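Putative acetyltransferase Ta0821 (Thermoplasma acidophilum DSM 1728, PDB 3C26) probably acts as a GNAT-family acyltransferase, probably transferring an acetyl group from acetyl-coenzyme A. Local coordinates at residues 75-80 with 110-115; 88-93 with 104-109; 63-68 with 99-104. One frame throughout, in Å; residues are numbered along the deposited sequence.

Interaction 1 (75-80 with 110-115). With EDO (1,2-ethanediol), chain E.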
# COMPACT_ATOMS: atom_id res chain seq x y z
N ILE A 75 8.29 -11.70 -21.74
CA ILE A 75 6.99 -11.08 -21.87
C ILE A 75 6.01 -12.15 -22.38
O ILE A 75 6.34 -12.91 -23.29
CB ILE A 75 6.97 -9.83 -22.83
CG1 ILE A 75 5.62 -9.14 -22.81
CG2 ILE A 75 7.20 -10.25 -24.29
CD1 ILE A 75 5.41 -8.22 -21.72
N HIS A 76 4.81 -12.19 -21.77
CA HIS A 76 3.72 -13.06 -22.24
C HIS A 76 2.75 -12.26 -23.13
O HIS A 76 2.45 -11.11 -22.85
CB HIS A 76 2.96 -13.68 -21.05
CG HIS A 76 1.77 -14.52 -21.45
ND1 HIS A 76 0.48 -14.23 -21.04
CD2 HIS A 76 1.69 -15.64 -22.21
CE1 HIS A 76 -0.34 -15.13 -21.56
NE2 HIS A 76 0.37 -16.00 -22.26
N MSE A 77 2.28 -12.87 -24.21
CA MSE A 77 1.26 -12.28 -25.07
C MSE A 77 0.12 -13.27 -25.34
O MSE A 77 0.33 -14.46 -25.58
CB MSE A 77 1.82 -11.92 -26.45
CG MSE A 77 3.07 -11.18 -26.49
SE MSE A 77 3.79 -11.27 -28.33
CE MSE A 77 5.59 -10.87 -27.74
N GLU A 78 -1.09 -12.78 -25.32
CA GLU A 78 -2.21 -13.64 -25.59
C GLU A 78 -3.33 -12.91 -26.29
O GLU A 78 -3.88 -11.96 -25.76
CB GLU A 78 -2.72 -14.31 -24.31
CG GLU A 78 -3.89 -15.20 -24.62
CD GLU A 78 -4.25 -16.15 -23.52
OE1 GLU A 78 -3.35 -16.56 -22.78
OE2 GLU A 78 -5.45 -16.47 -23.41
N LYS A 79 -3.65 -13.41 -27.49
CA LYS A 79 -4.71 -12.82 -28.32
C LYS A 79 -6.04 -13.19 -27.68
O LYS A 79 -6.27 -14.33 -27.29
CB LYS A 79 -4.62 -13.30 -29.76
CG LYS A 79 -5.58 -12.59 -30.71
CD LYS A 79 -5.22 -12.83 -32.12
CE LYS A 79 -4.61 -11.59 -32.76
NZ LYS A 79 -4.18 -11.85 -34.21
N LEU A 80 -6.89 -12.19 -27.54
CA LEU A 80 -8.18 -12.32 -26.87
C LEU A 80 -9.28 -12.43 -27.91
O LEU A 80 -9.03 -12.24 -29.08
CB LEU A 80 -8.42 -11.14 -25.94
CG LEU A 80 -7.28 -10.81 -24.95
CD1 LEU A 80 -7.70 -9.70 -24.03
CD2 LEU A 80 -6.85 -12.09 -24.20
N ILE A 110 5.82 -4.15 -29.19
CA ILE A 110 4.88 -3.28 -29.93
C ILE A 110 5.10 -3.44 -31.42
O ILE A 110 4.16 -3.51 -32.20
CB ILE A 110 4.99 -1.79 -29.49
CG1 ILE A 110 4.45 -1.67 -28.05
CG2 ILE A 110 4.22 -0.85 -30.47
CD1 ILE A 110 4.97 -0.49 -27.29
N GLN A 111 6.36 -3.55 -31.78
CA GLN A 111 6.76 -3.67 -33.18
C GLN A 111 6.31 -5.01 -33.75
O GLN A 111 5.73 -5.09 -34.82
CB GLN A 111 8.27 -3.48 -33.37
CG GLN A 111 8.73 -3.89 -34.76
CD GLN A 111 9.77 -2.96 -35.36
OE1 GLN A 111 10.25 -2.03 -34.72
NE2 GLN A 111 10.11 -3.19 -36.63
N PHE A 112 6.60 -6.05 -32.97
CA PHE A 112 6.21 -7.42 -33.29
C PHE A 112 4.71 -7.63 -33.48
O PHE A 112 4.30 -8.50 -34.27
CB PHE A 112 6.68 -8.34 -32.15
CG PHE A 112 6.35 -9.80 -32.35
CD1 PHE A 112 7.02 -10.54 -33.29
CD2 PHE A 112 5.43 -10.44 -31.52
CE1 PHE A 112 6.75 -11.89 -33.45
CE2 PHE A 112 5.15 -11.77 -31.70
CZ PHE A 112 5.81 -12.50 -32.67
N LEU A 113 3.88 -6.82 -32.82
CA LEU A 113 2.40 -7.00 -32.87
C LEU A 113 1.72 -6.01 -33.81
O LEU A 113 0.54 -6.10 -34.07
CB LEU A 113 1.78 -6.95 -31.48
CG LEU A 113 2.13 -8.11 -30.55
CD1 LEU A 113 1.47 -7.89 -29.22
CD2 LEU A 113 1.73 -9.43 -31.16
N ARG A 114 2.52 -5.11 -34.37
CA ARG A 114 2.01 -4.11 -35.32
C ARG A 114 1.43 -4.86 -36.51
O ARG A 114 2.12 -5.64 -37.16
CB ARG A 114 3.14 -3.16 -35.80
CG ARG A 114 2.63 -1.87 -36.55
CD ARG A 114 3.76 -0.89 -36.99
NE ARG A 114 4.90 -0.88 -36.03
CZ ARG A 114 4.95 -0.12 -34.93
NH1 ARG A 114 3.94 0.68 -34.65
NH2 ARG A 114 5.99 -0.17 -34.10
N GLY A 115 0.14 -4.65 -36.76
CA GLY A 115 -0.54 -5.24 -37.92
C GLY A 115 -1.25 -6.54 -37.62
O GLY A 115 -2.01 -7.06 -38.45
C1 EDO E . -2.34 -12.04 -19.61
O1 EDO E . -2.46 -13.43 -19.88
C2 EDO E . -1.07 -11.81 -18.84
O2 EDO E . 0.04 -12.19 -19.61
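A Met-aromatic contact between selenomethionine Met77 and Phe112, backed by Leu113, packs the end of strand 70-79 against the C-terminal part of helix 101-113 in the GNAT domain. Met77 sets out toward the helix, with CG beside the backbone N (chi1 -49°) and the chain extended beyond it, which carries the selenium across the gap between the two backbones. Met77 SE arrives at the rim of the ring, 3.7 Å from Phe112 CE2, and sits 76° off the ring normal, so it meets the edge and not the face. The terminal methyl rises toward one face, Met77 CE lying 3.8 Å from Phe112 CD2. From the helix, Leu113 adds its methyl CD2 at 4.0 Å from Met77 SE. Around these three, Leu87 and Val85 of the neighbouring strand touch both Met77 and Leu113, while Phe112 meets the ring of Tyr63 and receives a cation-pi contact from Lys116.

His76 leaves the strand on the opposite face. Its ND1 and O2 of a bound 1,2-ethanediol, probably from the crystallisation liquor, lie 2.5 Å apart in a nearly straight hydrogen bond (169°), and Trp56 stacks on its ring. An alanine here would probably leave the ethanediol hydroxyl without its ring-nitrogen mate and open a gap beside Trp56.

No hydrogen bond links the two segments. Their attachment is therefore likely to rest on dispersion and on the polarisable selenium lying beside the electropositive ring edge of Phe112, an arrangement that joins helix to strand without pairing any polar groups.

Interaction 2 (88-93 with 104-109). With NO3 (nitrate ion), chain B.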
# COMPACT_ATOMS: atom_id res chain seq x y z
N GLY A 88 1.51 -9.39 -20.45
CA GLY A 88 1.96 -9.42 -19.09
C GLY A 88 3.08 -10.38 -18.82
O GLY A 88 3.79 -10.80 -19.73
N GLY A 89 3.27 -10.69 -17.57
CA GLY A 89 4.32 -11.60 -17.20
C GLY A 89 5.68 -11.02 -17.54
O GLY A 89 6.60 -11.74 -17.89
N LEU A 90 5.80 -9.69 -17.48
CA LEU A 90 7.10 -8.99 -17.70
C LEU A 90 8.05 -9.22 -16.51
O LEU A 90 7.86 -8.74 -15.38
CB LEU A 90 6.91 -7.48 -18.01
CG LEU A 90 8.08 -6.81 -18.77
CD1 LEU A 90 7.68 -5.40 -19.28
CD2 LEU A 90 9.40 -6.71 -17.93
N ARG A 91 9.09 -10.00 -16.80
CA ARG A 91 10.10 -10.40 -15.81
C ARG A 91 11.49 -10.32 -16.37
O ARG A 91 11.72 -10.45 -17.56
CB ARG A 91 9.81 -11.81 -15.28
CG ARG A 91 8.54 -11.84 -14.46
CD ARG A 91 8.25 -13.20 -13.84
NE ARG A 91 7.05 -13.16 -13.01
CZ ARG A 91 6.70 -14.10 -12.14
NH1 ARG A 91 7.42 -15.21 -11.99
NH2 ARG A 91 5.65 -13.93 -11.36
N VAL A 92 12.42 -10.03 -15.48
CA VAL A 92 13.82 -9.91 -15.81
C VAL A 92 14.66 -10.75 -14.81
O VAL A 92 14.29 -11.00 -13.63
CB VAL A 92 14.31 -8.42 -15.82
CG1 VAL A 92 13.38 -7.51 -16.73
CG2 VAL A 92 14.39 -7.86 -14.37
N HIS A 93 15.77 -11.20 -15.35
CA HIS A 93 16.77 -11.86 -14.54
C HIS A 93 17.20 -10.84 -13.45
O HIS A 93 17.34 -9.67 -13.72
CB HIS A 93 17.96 -12.28 -15.38
CG HIS A 93 19.05 -12.89 -14.56
ND1 HIS A 93 19.99 -12.14 -13.90
CD2 HIS A 93 19.28 -14.18 -14.21
CE1 HIS A 93 20.80 -12.94 -13.23
NE2 HIS A 93 20.39 -14.19 -13.40
N SER A 104 12.79 -2.21 -23.43
CA SER A 104 13.26 -2.79 -24.70
C SER A 104 12.35 -3.90 -25.10
O SER A 104 12.01 -4.02 -26.24
CB SER A 104 14.67 -3.36 -24.62
OG SER A 104 15.58 -2.33 -24.24
N ILE A 105 11.99 -4.73 -24.15
CA ILE A 105 11.12 -5.87 -24.49
C ILE A 105 9.74 -5.37 -24.91
O ILE A 105 9.15 -5.92 -25.79
CB ILE A 105 11.04 -6.98 -23.40
CG1 ILE A 105 10.62 -8.27 -24.11
CG2 ILE A 105 10.10 -6.61 -22.19
CD1 ILE A 105 10.87 -9.51 -23.32
N MSE A 106 9.28 -4.30 -24.31
CA MSE A 106 7.97 -3.70 -24.67
C MSE A 106 8.01 -3.08 -26.07
O MSE A 106 7.07 -3.22 -26.90
CB MSE A 106 7.53 -2.64 -23.64
CG MSE A 106 7.07 -3.23 -22.30
SE MSE A 106 5.44 -4.32 -22.56
CE MSE A 106 4.35 -2.92 -23.37
N GLN A 107 9.10 -2.38 -26.34
CA GLN A 107 9.28 -1.81 -27.70
C GLN A 107 9.36 -2.92 -28.78
O GLN A 107 8.81 -2.78 -29.87
CB GLN A 107 10.49 -0.90 -27.78
CG GLN A 107 10.40 0.29 -26.87
CD GLN A 107 11.67 1.13 -26.88
OE1 GLN A 107 12.75 0.66 -26.51
NE2 GLN A 107 11.53 2.37 -27.26
N GLU A 108 10.07 -4.01 -28.48
CA GLU A 108 10.14 -5.10 -29.43
C GLU A 108 8.77 -5.69 -29.59
O GLU A 108 8.36 -6.05 -30.70
CB GLU A 108 11.08 -6.20 -28.96
CG GLU A 108 12.46 -5.76 -28.87
CD GLU A 108 13.15 -5.71 -30.22
OE1 GLU A 108 12.58 -6.20 -31.23
OE2 GLU A 108 14.29 -5.19 -30.26
N THR A 109 8.08 -5.84 -28.47
CA THR A 109 6.70 -6.37 -28.49
C THR A 109 5.74 -5.48 -29.33
O THR A 109 4.94 -5.98 -30.14
CB THR A 109 6.15 -6.60 -27.06
OG1 THR A 109 6.97 -7.57 -26.40
CG2 THR A 109 4.69 -7.11 -27.06
N NO3 B . 4.32 -10.79 -12.79
O1 NO3 B . 5.27 -11.17 -13.70
O2 NO3 B . 4.38 -11.26 -11.52
O3 NO3 B . 3.37 -9.88 -13.12
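Leu90 drives its CD1 methyl between Ile105 and selenomethionine Met106, two successive residues of helix 101-113. Its CG stands anti to the backbone N (chi1 -157°), which extends the branch from strand 85-92 toward the helix. Leu90 and Ile105 run alongside each other in opposite senses, with Leu90 CD1 and Ile105 CG2 4.0 Å apart. Met106 is crossed at a slant instead: its chain folds back at the second and third torsions, presenting Met106 CG to Leu90 CD1 at 3.8 Å. Met106 SE is slightly farther from Leu90 CD1, at 4.1 Å. Beyond, Met106 rests on Leu134 and Leu138 of helix 129-138, and Ile105 on Phe8 and Ile75.

One turn along the helix, Thr109 OG1 donates to Ile105 O at 2.8 Å, tilted from the carbonyl plane. Thr109 N reaches Ile105 O from the opposite face at 2.9 Å, so the buried carbonyl is gripped by two donors and the threonine hydroxyl is satisfied within the helix.

Arg91 turns away from the helix and lays the edge of its guanidinium against a nitrate ion, probably from the crystallisation liquor, with the nitrate nitrogen in its plane. Arg91 NE donates to nitrate O1 at 2.8 Å (163°) and Arg91 NH2 to nitrate O2 at 3.0 Å (170°), a side-on two-point grip, while NH1 forms a salt bridge with Asp50.

Gly89 has positive phi, and backbone bonds join Gly88 to His76 but Arg91 to Thr74, giving one extra residue on this strand. That spacing is consistent with the beta bulge familiar in this strand of GNAT proteins, and the contact itself packs the first strand and helix of the beta-alpha-beta unit formed by strand 85-92, helix 101-113 and strand 119-125.

Interaction 3 (63-68 with 99-104); sequences YVLRVS and SRLGMS
Leu65 and Leu101 meet through matching torsions: each holds CG beside its backbone N (chi1 -78° and -80°) with an extended second torsion, and the two side chains then pass each other in opposite directions. The result is an apolar contact between strand 62-67 and the first turn of helix 101-113, the helix that in GNAT relatives follows the loop binding the coenzyme A pyrophosphate. Leu65 sets out toward the helix. Leu101 does not set out in the direction of the strand, but its end swings nearer, and its CD2 comes to 3.9 Å from Leu65 CD1. The same methyl, Leu65 CD1, also touches Ser104 CB at 3.9 Å, so one CD1 spans residues almost a full turn apart. Val72 of the adjacent strand lies against Leu101.

On the reverse face of the strand, Arg66 forms salt bridges through NE with Asp9 and NH2 with Asp15, while Val64 CG2 lies over the centre of its guanidinium, 3.6 Å above the plane.

The helix start is organised by Ser99, whose OG accepts from Leu101 N at 3.2 Å, an ST turn. Ser99 OG is also bonded to Tyr96 O, which ties the turn to the loop before it, while Arg100 takes the N-cap position. The bond holds the backbone N of Leu101, the residue whose CD2 meets Leu65. Ser104 keeps its hydroxyl within the helix: Arg100 O accepts both Ser104 N and Ser104 OG, the latter at 3.0 Å from above the carbonyl plane, 40° out of it.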
# COMPACT_ATOMS: atom_id res chain seq x y z
N TYR A 63 7.79 -14.74 -25.00
CA TYR A 63 8.90 -14.21 -25.79
C TYR A 63 9.94 -13.68 -24.84
O TYR A 63 9.65 -13.28 -23.70
CB TYR A 63 8.41 -13.14 -26.77
CG TYR A 63 7.72 -13.76 -27.96
CD1 TYR A 63 6.44 -14.28 -27.85
CD2 TYR A 63 8.36 -13.88 -29.16
CE1 TYR A 63 5.83 -14.91 -28.92
CE2 TYR A 63 7.76 -14.51 -30.22
CZ TYR A 63 6.51 -15.01 -30.10
OH TYR A 63 5.95 -15.63 -31.20
N VAL A 64 11.17 -13.71 -25.32
CA VAL A 64 12.32 -13.32 -24.52
C VAL A 64 13.28 -12.42 -25.25
O VAL A 64 13.31 -12.35 -26.48
CB VAL A 64 13.12 -14.55 -23.97
CG1 VAL A 64 12.20 -15.41 -23.05
CG2 VAL A 64 13.74 -15.39 -25.11
N LEU A 65 14.01 -11.67 -24.43
CA LEU A 65 15.21 -10.99 -24.86
C LEU A 65 16.35 -11.92 -24.53
O LEU A 65 16.40 -12.50 -23.43
CB LEU A 65 15.40 -9.62 -24.20
CG LEU A 65 14.57 -8.46 -24.74
CD1 LEU A 65 15.02 -7.19 -24.01
CD2 LEU A 65 14.76 -8.31 -26.16
N ARG A 66 17.25 -12.11 -25.49
CA ARG A 66 18.41 -12.98 -25.31
C ARG A 66 19.71 -12.24 -25.48
O ARG A 66 19.86 -11.39 -26.34
CB ARG A 66 18.45 -14.11 -26.35
CG ARG A 66 17.27 -15.03 -26.36
CD ARG A 66 17.60 -16.25 -27.22
NE ARG A 66 16.39 -17.02 -27.39
CZ ARG A 66 15.99 -17.96 -26.55
NH1 ARG A 66 16.74 -18.27 -25.52
NH2 ARG A 66 14.85 -18.58 -26.75
N VAL A 67 20.64 -12.62 -24.62
CA VAL A 67 22.03 -12.19 -24.68
C VAL A 67 22.86 -13.45 -24.93
O VAL A 67 22.91 -14.36 -24.11
CB VAL A 67 22.48 -11.52 -23.41
CG1 VAL A 67 24.01 -11.35 -23.42
CG2 VAL A 67 21.70 -10.16 -23.20
N SER A 68 23.50 -13.50 -26.09
CA SER A 68 24.29 -14.67 -26.47
C SER A 68 23.52 -15.97 -26.21
O SER A 68 24.04 -16.92 -25.63
CB SER A 68 25.63 -14.67 -25.74
OG SER A 68 26.18 -13.35 -25.67
N SER A 99 17.76 -1.87 -15.18
CA SER A 99 18.18 -1.68 -16.57
C SER A 99 16.98 -1.18 -17.36
O SER A 99 15.96 -0.83 -16.80
CB SER A 99 18.67 -2.97 -17.19
OG SER A 99 17.59 -3.89 -17.32
N ARG A 100 17.13 -1.15 -18.67
CA ARG A 100 16.04 -0.71 -19.53
C ARG A 100 15.50 -1.90 -20.29
O ARG A 100 14.95 -1.79 -21.38
CB ARG A 100 16.52 0.44 -20.42
CG ARG A 100 16.36 1.79 -19.71
CD ARG A 100 17.56 2.75 -19.81
NE ARG A 100 17.80 3.31 -21.14
CZ ARG A 100 18.90 3.09 -21.85
NH1 ARG A 100 19.87 2.32 -21.36
NH2 ARG A 100 19.05 3.64 -23.05
N LEU A 101 15.68 -3.08 -19.70
CA LEU A 101 15.20 -4.30 -20.35
C LEU A 101 13.69 -4.25 -20.54
O LEU A 101 13.17 -4.71 -21.55
CB LEU A 101 15.55 -5.56 -19.56
CG LEU A 101 16.92 -6.16 -19.62
CD1 LEU A 101 16.86 -7.60 -19.09
CD2 LEU A 101 17.41 -6.15 -21.06
N GLY A 102 13.00 -3.68 -19.56
CA GLY A 102 11.54 -3.68 -19.57
C GLY A 102 11.08 -2.89 -20.78
O GLY A 102 10.28 -3.33 -21.58
N MSE A 103 11.62 -1.70 -20.89
CA MSE A 103 11.33 -0.86 -22.03
C MSE A 103 11.67 -1.51 -23.37
O MSE A 103 10.90 -1.45 -24.31
CB MSE A 103 12.11 0.41 -21.87
CG MSE A 103 12.47 1.05 -23.15
SE MSE A 103 12.32 2.87 -22.70
CE MSE A 103 10.38 2.72 -22.96
N SER A 104 12.79 -2.21 -23.43
CA SER A 104 13.26 -2.79 -24.70
C SER A 104 12.35 -3.90 -25.10
O SER A 104 12.01 -4.02 -26.24
CB SER A 104 14.67 -3.36 -24.62
OG SER A 104 15.58 -2.33 -24.24

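Overall arrangement
From the N terminus, the chain runs through strands 62-67, 70-79 and 85-92, neighbours in the sheet, and then enters helix 101-113, which all three interactions use. Interaction 3 reaches from the first strand to the helix start and closes the loop from 63-68 to 99-104. Interaction 1 opens within that loop, at 75-80, and closes beyond it at 110-115, so the two cross. Interaction 2 is nested inside the loop of interaction 1 and crosses interaction 3, with which it shares Ser104. Taken along the helix, interactions 3, 2 and 1 follow one another from its N-terminal turn toward its C-terminal part, fixing it over three successive strands of the GNAT domain.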